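Local coordinates for geranylgeranyl pyrophosphate synthase (Corynebacterium glutamicum, PDB 3LK5), which probably acts as a magnesium-dependent prenyltransferase of isoprenoid biosynthesis, joining isoprenyl diphosphate units into longer chains, at residues Leu288-Ala293 with Thr327-Val333. Numbering follows the deposited sequence.
Sequences LALQRA and TGAEEEV
Ala329 presses its methyl group onto the backbone of helix 284-296, its CB 3.6 Å from Ala289 N, and this close seat brings the CA atoms of Ala289 and Ala329 to 5.1 Å. Thr327 extends the tight, buried side of the contact: its methyl CG2 lies 3.4 Å from Ala289 O and also touches the CB of Ala293. Its hydroxyl is turned between the backbone N and the carbonyl carbon (chi1 66°), where OG1 accepts from Ala329 N in an ST turn and is also hydrogen-bonded to Ile324 O. At the other end Leu288 CD1 meets Val333 CG2 at 3.9 Å; Val333 also packs on Leu255 and Leu259 of helix 236-263, and Leu288 on Val205 of helix 205-231.

The partly exposed side is held by polar groups instead. Arg292, extended from CG to NE, reaches along the start of helix 329-347 and grips Glu332 side-on in a salt bridge: Arg292 NE meets Glu332 OE1 nearly along its C-O axis and NH2 comes from above the carboxylate plane, each at 3.0 Å. The two planes stand 78° apart, while Leu288 CD2 packs 3.6 Å from Glu332 OE2. Arg292 NH1 turns back to Thr327 O at 3.0 Å in a more bent bond, and Gln296 NE2 shares that carbonyl. Three bonds thus fix the guanidinium's rotation, and Gly328 O lies over one face.

Gly328, with positive phi, leaves helical geometry and occupies the N-cap position of helix 329-347. The arrangement illustrates a break between consecutive helices, docked through small residues on helix 284-296 (short segments at 134°), within the all-helical fold of polyprenyl synthases.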
loop_
_atom_site.group_PDB
_atom_site.type_symbol
_atom_site.label_atom_id
_atom_site.label_comp_id
_atom_site.label_asym_id
_atom_site.label_seq_id
_atom_site.Cartn_x
_atom_site.Cartn_y
_atom_site.Cartn_z
ATOM N N LEU A 288 29.786 -2.105 14.158
ATOM C CA LEU A 288 30.822 -1.749 15.102
ATOM C C LEU A 288 31.532 -2.996 15.670
ATOM O O LEU A 288 32.763 -2.963 15.850
ATOM C CB LEU A 288 30.269 -0.874 16.229
ATOM C CG LEU A 288 29.768 0.554 15.897
ATOM C CD1 LEU A 288 28.997 1.131 17.107
ATOM C CD2 LEU A 288 30.925 1.479 15.509
ATOM N N ALA A 289 30.800 -4.093 15.916
ATOM C CA ALA A 289 31.451 -5.324 16.406
ATOM C C ALA A 289 32.463 -5.870 15.393
ATOM O O ALA A 289 33.525 -6.373 15.787
ATOM C CB ALA A 289 30.426 -6.395 16.766
ATOM N N LEU A 290 32.129 -5.774 14.105
ATOM C CA LEU A 290 33.009 -6.294 13.056
ATOM C C LEU A 290 34.188 -5.372 12.851
ATOM O O LEU A 290 35.325 -5.835 12.760
ATOM C CB LEU A 290 32.258 -6.557 11.752
ATOM C CG LEU A 290 31.287 -7.738 11.815
ATOM C CD1 LEU A 290 30.309 -7.725 10.601
ATOM C CD2 LEU A 290 32.051 -9.060 11.910
ATOM N N GLN A 291 33.930 -4.068 12.836
ATOM C CA GLN A 291 35.002 -3.055 12.796
ATOM C C GLN A 291 36.073 -3.345 13.867
ATOM O O GLN A 291 37.289 -3.377 13.609
ATOM C CB GLN A 291 34.361 -1.703 13.080
ATOM C CG GLN A 291 35.086 -0.470 12.638
ATOM C CD GLN A 291 34.109 0.691 12.417
ATOM O OE1 GLN A 291 33.394 0.731 11.403
ATOM N NE2 GLN A 291 34.096 1.643 13.350
ATOM N N ARG A 292 35.607 -3.558 15.089
ATOM C CA ARG A 292 36.507 -3.808 16.204
ATOM C C ARG A 292 37.154 -5.184 16.175
ATOM O O ARG A 292 38.357 -5.308 16.430
ATOM C CB ARG A 292 35.725 -3.642 17.505
ATOM C CG ARG A 292 35.242 -2.268 17.762
ATOM C CD ARG A 292 34.277 -2.305 18.939
ATOM N NE ARG A 292 34.169 -0.973 19.480
ATOM C CZ ARG A 292 34.956 -0.508 20.439
ATOM N NH1 ARG A 292 35.867 -1.288 20.999
ATOM N NH2 ARG A 292 34.800 0.728 20.861
ATOM N N ALA A 293 36.382 -6.224 15.866
ATOM C CA ALA A 293 36.894 -7.601 15.914
ATOM C C ALA A 293 37.992 -7.818 14.882
ATOM O O ALA A 293 38.955 -8.585 15.134
ATOM C CB ALA A 293 35.788 -8.604 15.684
ATOM N N THR A 327 34.056 -7.527 21.913
ATOM C CA THR A 327 34.611 -6.460 21.072
ATOM C C THR A 327 34.550 -5.076 21.745
ATOM O O THR A 327 35.287 -4.161 21.366
ATOM C CB THR A 327 33.908 -6.335 19.704
ATOM O OG1 THR A 327 32.564 -5.906 19.921
ATOM C CG2 THR A 327 33.913 -7.658 18.885
ATOM N N GLY A 328 33.683 -4.913 22.746
ATOM C CA GLY A 328 33.435 -3.576 23.291
ATOM C C GLY A 328 32.345 -2.771 22.565
ATOM O O GLY A 328 32.031 -1.633 22.970
ATOM N N ALA A 329 31.768 -3.331 21.503
ATOM C CA ALA A 329 30.789 -2.596 20.710
ATOM C C ALA A 329 29.528 -2.275 21.521
ATOM O O ALA A 329 28.939 -1.224 21.313
ATOM C CB ALA A 329 30.419 -3.352 19.420
ATOM N N GLU A 330 29.120 -3.166 22.429
ATOM C CA GLU A 330 27.906 -2.913 23.233
ATOM C C GLU A 330 28.015 -1.598 24.034
ATOM O O GLU A 330 27.102 -0.744 24.019
ATOM C CB GLU A 330 27.578 -4.125 24.118
ATOM C CG GLU A 330 26.350 -3.907 25.038
ATOM C CD GLU A 330 26.095 -5.086 25.925
ATOM O OE1 GLU A 330 27.051 -5.896 26.173
ATOM O OE2 GLU A 330 24.953 -5.217 26.403
ATOM N N GLU A 331 29.142 -1.392 24.716
ATOM C CA GLU A 331 29.362 -0.121 25.390
ATOM C C GLU A 331 29.388 1.083 24.473
ATOM O O GLU A 331 28.921 2.148 24.852
ATOM C CB GLU A 331 30.604 -0.152 26.347
ATOM C CG GLU A 331 31.555 -1.319 26.198
ATOM C CD GLU A 331 31.015 -2.645 26.708
ATOM O OE1 GLU A 331 30.561 -2.714 27.876
ATOM O OE2 GLU A 331 31.066 -3.629 25.935
ATOM N N GLU A 332 29.948 0.956 23.269
ATOM C CA GLU A 332 29.913 2.062 22.328
ATOM C C GLU A 332 28.453 2.407 21.924
ATOM O O GLU A 332 28.073 3.570 21.831
ATOM C CB GLU A 332 30.750 1.714 21.076
ATOM C CG GLU A 332 30.926 2.878 20.123
ATOM C CD GLU A 332 31.980 2.615 19.001
ATOM O OE1 GLU A 332 32.616 1.519 18.960
ATOM O OE2 GLU A 332 32.158 3.531 18.160
ATOM N N VAL A 333 27.640 1.391 21.712
ATOM C CA VAL A 333 26.211 1.662 21.433
ATOM C C VAL A 333 25.489 2.307 22.627
ATOM O O VAL A 333 24.725 3.279 22.450
ATOM C CB VAL A 333 25.501 0.372 20.921
ATOM C CG1 VAL A 333 23.937 0.605 20.793
ATOM C CG2 VAL A 333 26.160 -0.063 19.533
#